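Local atomic coordinates of acyl-CoA N-acyltransferases (NAT) superfamily protein (Arabidopsis thaliana, PDB entry 6TH0), a protein that probably transfers the acetyl group of acetyl-CoA to the N-terminal methionine of transmembrane proteins and to protein lysine side chains. Residues 156-161 and 169-174; 72-77 and 92-97; 16-21 and 62-67. One frame throughout, in Å; residues are numbered along the deposited sequence.

All three contacts reach the single mixed sheet of this GNAT-family acetyltransferase domain. In chain order interaction 3 comes first, setting helix 16-26 against the start of strand 63-73; interaction 2 pairs the far end of that same strand with strand 93-102; interaction 1 closes the hairpin of strands 153-164 and 167-177. Interactions 2 and 3 lie about 25 Å apart between centres, yet Ile97 CG2 and Val67 CG2 meet at 4.1 Å. Interaction 1, about 18 Å from interaction 2, touches it through Phe161 and Tyr96. Interactions 1 and 3, about 26 Å apart, fall on opposite sides of the chain's centre, yet both border the cofactor: the Ser171 and Phe66 side chains come within about 7 Å of acetyl-CoA.

Interaction 1: residues 156-161 and 169-174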
# COMPACT_ATOMS: atom_id res chain seq x y z
N ARG A 156 -6.98 15.85 2.32
CA ARG A 156 -8.27 16.17 2.93
C ARG A 156 -8.72 15.00 3.79
O ARG A 156 -8.22 13.88 3.68
CB ARG A 156 -9.32 16.49 1.86
CG ARG A 156 -9.52 15.39 0.80
CD ARG A 156 -10.11 16.04 -0.45
NE ARG A 156 -10.09 15.13 -1.58
CZ ARG A 156 -10.11 15.51 -2.86
NH1 ARG A 156 -10.15 16.81 -3.16
NH2 ARG A 156 -10.10 14.61 -3.83
N ARG A 157 -9.71 15.28 4.64
CA ARG A 157 -10.30 14.29 5.52
C ARG A 157 -11.61 13.77 4.94
O ARG A 157 -12.46 14.56 4.53
CB ARG A 157 -10.55 14.89 6.90
CG ARG A 157 -11.01 13.89 7.95
CD ARG A 157 -11.30 14.61 9.26
NE ARG A 157 -11.56 13.66 10.33
CZ ARG A 157 -10.65 13.30 11.23
NH1 ARG A 157 -10.97 12.43 12.17
NH2 ARG A 157 -9.43 13.82 11.20
N LEU A 158 -11.77 12.45 4.91
CA LEU A 158 -13.00 11.80 4.47
C LEU A 158 -13.72 11.23 5.68
O LEU A 158 -13.18 10.37 6.38
CB LEU A 158 -12.72 10.69 3.45
CG LEU A 158 -12.24 11.21 2.09
CD1 LEU A 158 -10.86 11.85 2.19
CD2 LEU A 158 -12.27 10.12 1.03
N HIS A 159 -14.96 11.66 5.90
CA HIS A 159 -15.68 11.24 7.09
C HIS A 159 -16.35 9.87 6.90
O HIS A 159 -16.91 9.58 5.85
CB HIS A 159 -16.72 12.29 7.44
CG HIS A 159 -16.12 13.65 7.68
ND1 HIS A 159 -15.59 14.02 8.89
CD2 HIS A 159 -15.93 14.70 6.84
CE1 HIS A 159 -15.11 15.25 8.80
NE2 HIS A 159 -15.31 15.68 7.56
N GLY A 160 -16.26 9.03 7.93
CA GLY A 160 -16.91 7.74 7.85
C GLY A 160 -16.35 6.81 6.80
O GLY A 160 -17.05 5.93 6.33
N PHE A 161 -15.09 7.00 6.41
CA PHE A 161 -14.50 6.22 5.32
C PHE A 161 -14.42 4.74 5.68
O PHE A 161 -14.71 3.88 4.85
CB PHE A 161 -13.12 6.78 4.99
CG PHE A 161 -12.53 6.22 3.73
CD1 PHE A 161 -12.92 6.71 2.49
CD2 PHE A 161 -11.56 5.23 3.78
CE1 PHE A 161 -12.39 6.18 1.32
CE2 PHE A 161 -11.01 4.72 2.62
CZ PHE A 161 -11.42 5.20 1.39
N PHE A 169 -14.83 5.27 11.22
CA PHE A 169 -13.67 6.11 11.46
C PHE A 169 -13.36 6.90 10.20
O PHE A 169 -13.59 6.42 9.09
CB PHE A 169 -12.45 5.27 11.82
CG PHE A 169 -12.58 4.61 13.16
CD1 PHE A 169 -12.21 5.28 14.31
CD2 PHE A 169 -13.12 3.34 13.26
CE1 PHE A 169 -12.34 4.68 15.54
CE2 PHE A 169 -13.26 2.73 14.49
CZ PHE A 169 -12.87 3.40 15.64
N ASP A 170 -12.81 8.10 10.38
CA ASP A 170 -12.44 8.96 9.27
C ASP A 170 -11.09 8.53 8.69
O ASP A 170 -10.31 7.82 9.33
CB ASP A 170 -12.36 10.43 9.72
CG ASP A 170 -13.68 10.96 10.22
OD1 ASP A 170 -14.72 10.29 10.04
OD2 ASP A 170 -13.68 12.08 10.80
N SER A 171 -10.82 8.96 7.46
CA SER A 171 -9.52 8.72 6.85
C SER A 171 -8.93 10.03 6.35
O SER A 171 -9.62 11.05 6.23
CB SER A 171 -9.62 7.73 5.68
OG SER A 171 -10.31 8.34 4.59
N TYR A 172 -7.62 10.02 6.15
CA TYR A 172 -6.95 11.07 5.40
C TYR A 172 -6.54 10.55 4.04
O TYR A 172 -5.99 9.45 3.93
CB TYR A 172 -5.69 11.59 6.12
CG TYR A 172 -5.94 12.40 7.34
CD1 TYR A 172 -6.71 13.56 7.28
CD2 TYR A 172 -5.36 12.06 8.55
CE1 TYR A 172 -6.91 14.34 8.40
CE2 TYR A 172 -5.55 12.85 9.68
CZ TYR A 172 -6.33 13.97 9.60
OH TYR A 172 -6.54 14.73 10.72
N LEU A 173 -6.81 11.34 3.00
CA LEU A 173 -6.30 11.06 1.66
C LEU A 173 -4.86 11.56 1.55
O LEU A 173 -4.59 12.72 1.87
CB LEU A 173 -7.17 11.75 0.62
CG LEU A 173 -6.58 11.83 -0.80
CD1 LEU A 173 -6.52 10.43 -1.40
CD2 LEU A 173 -7.36 12.80 -1.70
N PHE A 174 -3.93 10.70 1.12
CA PHE A 174 -2.54 11.08 0.91
C PHE A 174 -2.18 10.84 -0.54
O PHE A 174 -2.57 9.82 -1.10
CB PHE A 174 -1.54 10.31 1.79
CG PHE A 174 -1.33 10.88 3.16
CD1 PHE A 174 -0.28 11.75 3.40
CD2 PHE A 174 -2.14 10.49 4.22
CE1 PHE A 174 -0.07 12.27 4.69
CE2 PHE A 174 -1.94 10.99 5.48
CZ PHE A 174 -0.91 11.87 5.73
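Asp170 reaches across to Arg157, His159 and Gly160. Its OD2 takes the NE of Arg157 at 2.7 Å, a salt bridge that lies in the guanidinium plane and uses the anti side of the carboxylate, while NH1 adds only a weak bond to the same oxygen. The two flat groups stand nearly perpendicular, 82° apart. His159 ND1 also bonds weakly to OD2, and the second oxygen, OD1, accepts the backbone N of Gly160 at 2.9 Å. With both oxygens engaged, the carboxylate is fixed in rotation and ties down the type II turn from Leu158 to Phe161. The side chain of Arg157, extended with CG anti to the backbone N (chi1 -173°), also brings NH2 to 3.1 Å from Tyr172 OH, at an angle too poor for a hydrogen bond.

Behind these side chains runs the antiparallel hairpin of strands 153-164 and 167-177, at one margin of the GNAT sheet. Leu158 and Ser171 form a hydrogen-bonded pair, Leu158 N to Ser171 O at 2.9 Å and Ser171 N to Leu158 O at 3.0 Å. On the face carrying Leu158 and Ser171, the Ser171 hydroxyl is buried against Phe161, OG to CG 3.2 Å, with no polar partner in the model. Farther along that face, Leu158 CD1 packs on Leu173 CB, and Arg156 runs alongside Leu173, its NE 3.6 Å from CD2, on the way to a salt bridge with Asp81. Outward again, Phe161 stacks on His135 of strand 129-137, which lies beyond 167-177, and Tyr172 leans on Ile144 of helix 141-149.

Interaction 2: residues 72-77 and 92-97; sequences VLAKES and GTLVYI
Val72 and Leu94 face each other as a hydrogen-bonded pair, Val72 N to Leu94 O at 2.9 Å and Leu94 N to Val72 O at 2.8 Å, and the close packing gathers on the face that carries their side chains. CG2 of Val72, placed anti to its own carbonyl carbon, reaches CB of Tyr96 at 3.8 Å, so that the valine meets the base of the tyrosine while the ring leads away to hydrogen-bond through OH with His135. On the same face CD1 of Leu94 presses against the Ser77 hydroxyl, 3.3 Å from OG.

These are neighbouring antiparallel strands of the GNAT sheet, 63-73 and 93-102, and here the first of them gives out: residues 74-76 wind into a short 3-10 turn. Ala74 N keeps one more link to segment 92-97, donating to Gly92 O at 2.9 Å, with its CB resting on that same oxygen at 3.4 Å. Ala74 O in turn accepts both N and OG of Ser77, the latter at 2.7 Å, which closes the turn and holds the serine beside Leu94.

The other side is looser. Leu73 and Thr93 form a non-hydrogen-bonded pair whose side chains diverge, and exposed Leu73, which also lies on Glu91, touches its mate only through CD2 and Thr93 CG2, 4.1 Å apart.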
# COMPACT_ATOMS: atom_id res chain seq x y z
N VAL A 72 -5.32 2.06 -10.97
CA VAL A 72 -6.55 2.83 -11.09
C VAL A 72 -6.43 3.76 -12.29
O VAL A 72 -5.42 4.46 -12.43
CB VAL A 72 -6.78 3.67 -9.81
CG1 VAL A 72 -8.10 4.40 -9.86
CG2 VAL A 72 -6.69 2.78 -8.56
N LEU A 73 -7.44 3.76 -13.16
CA LEU A 73 -7.46 4.77 -14.22
C LEU A 73 -7.60 6.15 -13.59
O LEU A 73 -8.48 6.38 -12.75
CB LEU A 73 -8.61 4.50 -15.19
CG LEU A 73 -8.41 3.32 -16.15
CD1 LEU A 73 -9.67 3.05 -16.94
CD2 LEU A 73 -7.27 3.67 -17.12
N ALA A 74 -6.73 7.08 -14.00
CA ALA A 74 -6.69 8.38 -13.34
C ALA A 74 -8.06 9.04 -13.31
O ALA A 74 -8.47 9.61 -12.28
CB ALA A 74 -5.67 9.29 -14.02
N LYS A 75 -8.79 9.01 -14.43
CA LYS A 75 -10.07 9.71 -14.49
C LYS A 75 -11.17 9.01 -13.71
O LYS A 75 -12.25 9.60 -13.54
CB LYS A 75 -10.51 9.94 -15.93
CG LYS A 75 -9.81 11.13 -16.57
CD LYS A 75 -10.75 11.96 -17.44
CE LYS A 75 -10.09 13.24 -17.93
NZ LYS A 75 -10.91 13.91 -19.00
N GLU A 76 -10.95 7.78 -13.26
CA GLU A 76 -11.91 7.08 -12.41
C GLU A 76 -11.55 7.16 -10.94
O GLU A 76 -12.23 6.54 -10.10
CB GLU A 76 -12.03 5.62 -12.86
CG GLU A 76 -12.44 5.48 -14.32
CD GLU A 76 -12.67 4.04 -14.75
OE1 GLU A 76 -13.44 3.82 -15.71
OE2 GLU A 76 -12.08 3.12 -14.12
N SER A 77 -10.46 7.85 -10.60
CA SER A 77 -10.02 7.95 -9.22
C SER A 77 -10.68 9.13 -8.55
O SER A 77 -11.12 10.08 -9.20
CB SER A 77 -8.49 8.11 -9.14
OG SER A 77 -8.13 9.41 -9.58
N GLY A 92 -3.90 8.25 -18.43
CA GLY A 92 -2.95 7.85 -17.41
C GLY A 92 -3.59 7.07 -16.26
O GLY A 92 -4.80 6.88 -16.18
N THR A 93 -2.72 6.56 -15.40
CA THR A 93 -3.10 5.73 -14.27
C THR A 93 -2.52 6.27 -12.97
O THR A 93 -1.70 7.19 -12.95
CB THR A 93 -2.63 4.29 -14.45
OG1 THR A 93 -1.23 4.30 -14.74
CG2 THR A 93 -3.43 3.59 -15.59
N LEU A 94 -2.94 5.64 -11.90
CA LEU A 94 -2.48 5.90 -10.55
C LEU A 94 -2.29 4.56 -9.87
O LEU A 94 -2.95 3.58 -10.23
CB LEU A 94 -3.47 6.75 -9.77
CG LEU A 94 -3.64 8.19 -10.22
CD1 LEU A 94 -4.92 8.77 -9.66
CD2 LEU A 94 -2.44 8.99 -9.75
N VAL A 95 -1.35 4.51 -8.92
CA VAL A 95 -1.20 3.36 -8.03
C VAL A 95 -1.84 3.71 -6.70
O VAL A 95 -1.54 4.77 -6.12
CB VAL A 95 0.28 2.97 -7.87
CG1 VAL A 95 0.41 1.78 -6.92
CG2 VAL A 95 0.88 2.63 -9.23
N TYR A 96 -2.74 2.84 -6.22
CA TYR A 96 -3.44 3.03 -4.95
C TYR A 96 -2.94 2.00 -3.94
O TYR A 96 -3.18 0.80 -4.10
CB TYR A 96 -4.96 2.88 -5.16
CG TYR A 96 -5.79 3.09 -3.91
CD1 TYR A 96 -6.02 4.37 -3.42
CD2 TYR A 96 -6.36 2.01 -3.24
CE1 TYR A 96 -6.78 4.58 -2.28
CE2 TYR A 96 -7.12 2.20 -2.10
CZ TYR A 96 -7.33 3.48 -1.62
OH TYR A 96 -8.10 3.66 -0.49
N ILE A 97 -2.29 2.46 -2.87
CA ILE A 97 -1.86 1.52 -1.85
C ILE A 97 -3.07 1.09 -1.04
O ILE A 97 -3.84 1.94 -0.54
CB ILE A 97 -0.79 2.14 -0.94
CG1 ILE A 97 0.53 2.29 -1.70
CG2 ILE A 97 -0.62 1.26 0.34
CD1 ILE A 97 1.52 3.20 -1.01

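Interaction 3: residues 16-21 and 62-67; sequences LERLEQ and ELIGFV
Arg18, on helix 16-26, grips the carbonyl oxygen of Leu63 side-on, fastening the first helix of the GNAT fold to strand 63-73 beside the classic beta bulge where Ile64 and Gly65 both face Ala50. Two nitrogens share this acceptor: NE at 2.9 Å and NH2 at 3.1 Å from Leu63 O, which lies within 2° of the guanidinium plane. The remaining nitrogen, NH1, turns back to its own helix and donates to Gln21 OE1 at 2.8 Å. With CG anti to the backbone N (chi1 169°), CG comes to lie against Leu63 CG, and a bend at chi2 then turns the guanidinium to the carbonyl.

Glu62 stacks its carboxylate over one guanidinium face, the planes 17° apart. Its OE2 makes just a long, charge-only pairing with NE, no N-H pointing at it, whereas OE1 is satisfied by a salt bridge to Arg55. A leucine in place of Arg18 would probably leave Leu63 O without both its donors and Glu62 without the cation beneath its carboxylate.

One residue on, the helix turns to apolar packing against the strand: Leu19 CD1 sits 4.2 Å from Leu63 CD2 and 4.1 Å from Phe66 CB.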
# COMPACT_ATOMS: atom_id res chain seq x y z
N LEU A 16 0.14 -17.16 0.59
CA LEU A 16 -1.29 -16.94 0.83
C LEU A 16 -1.66 -17.04 2.31
O LEU A 16 -2.27 -16.12 2.86
CB LEU A 16 -2.12 -17.91 -0.01
CG LEU A 16 -3.62 -17.75 0.20
CD1 LEU A 16 -4.07 -16.38 -0.27
CD2 LEU A 16 -4.39 -18.84 -0.52
N GLU A 17 -1.35 -18.18 2.94
CA GLU A 17 -1.73 -18.39 4.34
C GLU A 17 -1.15 -17.31 5.24
O GLU A 17 -1.86 -16.69 6.03
CB GLU A 17 -1.28 -19.77 4.81
CG GLU A 17 -1.90 -20.20 6.12
CD GLU A 17 -1.24 -21.45 6.70
OE1 GLU A 17 -0.71 -22.26 5.91
OE2 GLU A 17 -1.25 -21.61 7.94
N ARG A 18 0.16 -17.07 5.12
CA ARG A 18 0.79 -16.06 5.97
C ARG A 18 0.21 -14.67 5.70
O ARG A 18 -0.05 -13.91 6.64
CB ARG A 18 2.30 -16.07 5.75
CG ARG A 18 3.04 -14.88 6.36
CD ARG A 18 3.07 -14.96 7.88
NE ARG A 18 4.10 -14.07 8.41
CZ ARG A 18 4.25 -13.78 9.70
NH1 ARG A 18 3.44 -14.33 10.60
NH2 ARG A 18 5.22 -12.97 10.09
N LEU A 19 -0.01 -14.33 4.43
CA LEU A 19 -0.55 -13.03 4.08
C LEU A 19 -1.91 -12.81 4.71
O LEU A 19 -2.18 -11.74 5.28
CB LEU A 19 -0.64 -12.88 2.56
CG LEU A 19 -0.95 -11.48 2.03
CD1 LEU A 19 0.15 -10.45 2.31
CD2 LEU A 19 -1.32 -11.54 0.54
N GLU A 20 -2.80 -13.80 4.61
CA GLU A 20 -4.12 -13.64 5.20
C GLU A 20 -4.01 -13.49 6.70
O GLU A 20 -4.65 -12.62 7.30
CB GLU A 20 -5.02 -14.83 4.88
CG GLU A 20 -5.55 -14.92 3.46
CD GLU A 20 -6.45 -16.13 3.29
OE1 GLU A 20 -5.99 -17.26 3.59
OE2 GLU A 20 -7.62 -15.96 2.88
N GLN A 21 -3.15 -14.30 7.31
CA GLN A 21 -3.03 -14.32 8.76
C GLN A 21 -2.51 -12.99 9.30
O GLN A 21 -3.06 -12.45 10.26
CB GLN A 21 -2.13 -15.49 9.15
CG GLN A 21 -1.64 -15.52 10.57
CD GLN A 21 -0.16 -15.88 10.62
OE1 GLN A 21 0.70 -15.00 10.66
NE2 GLN A 21 0.14 -17.17 10.59
N GLU A 62 9.41 -16.77 5.04
CA GLU A 62 8.14 -16.24 5.52
C GLU A 62 8.18 -14.72 5.58
O GLU A 62 9.12 -14.14 6.14
CB GLU A 62 7.81 -16.82 6.89
CG GLU A 62 6.42 -16.48 7.42
CD GLU A 62 6.20 -16.94 8.85
OE1 GLU A 62 7.02 -16.59 9.72
OE2 GLU A 62 5.22 -17.68 9.09
N LEU A 63 7.18 -14.06 5.00
CA LEU A 63 7.22 -12.60 4.97
C LEU A 63 7.02 -12.02 6.37
O LEU A 63 6.29 -12.57 7.20
CB LEU A 63 6.15 -12.05 4.01
CG LEU A 63 4.67 -12.28 4.30
CD1 LEU A 63 4.13 -11.21 5.22
CD2 LEU A 63 3.87 -12.29 2.99
N ILE A 64 7.70 -10.91 6.64
CA ILE A 64 7.52 -10.16 7.88
C ILE A 64 7.05 -8.74 7.61
O ILE A 64 6.90 -7.94 8.54
CB ILE A 64 8.81 -10.20 8.73
CG1 ILE A 64 10.04 -9.82 7.90
CG2 ILE A 64 9.00 -11.59 9.30
CD1 ILE A 64 10.16 -8.35 7.59
N GLY A 65 6.76 -8.42 6.35
CA GLY A 65 6.21 -7.13 6.00
C GLY A 65 5.58 -7.27 4.63
O GLY A 65 5.89 -8.19 3.88
N PHE A 66 4.66 -6.35 4.32
CA PHE A 66 3.95 -6.45 3.05
C PHE A 66 3.45 -5.07 2.66
O PHE A 66 3.25 -4.21 3.52
CB PHE A 66 2.77 -7.43 3.16
CG PHE A 66 1.77 -7.02 4.17
CD1 PHE A 66 0.77 -6.12 3.85
CD2 PHE A 66 1.89 -7.45 5.49
CE1 PHE A 66 -0.14 -5.69 4.81
CE2 PHE A 66 0.99 -7.03 6.44
CZ PHE A 66 -0.03 -6.17 6.11
N VAL A 67 3.27 -4.86 1.36
CA VAL A 67 2.49 -3.74 0.86
C VAL A 67 1.72 -4.23 -0.37
O VAL A 67 2.26 -5.03 -1.14
CB VAL A 67 3.37 -2.53 0.49
CG1 VAL A 67 4.33 -2.90 -0.63
CG2 VAL A 67 2.51 -1.32 0.12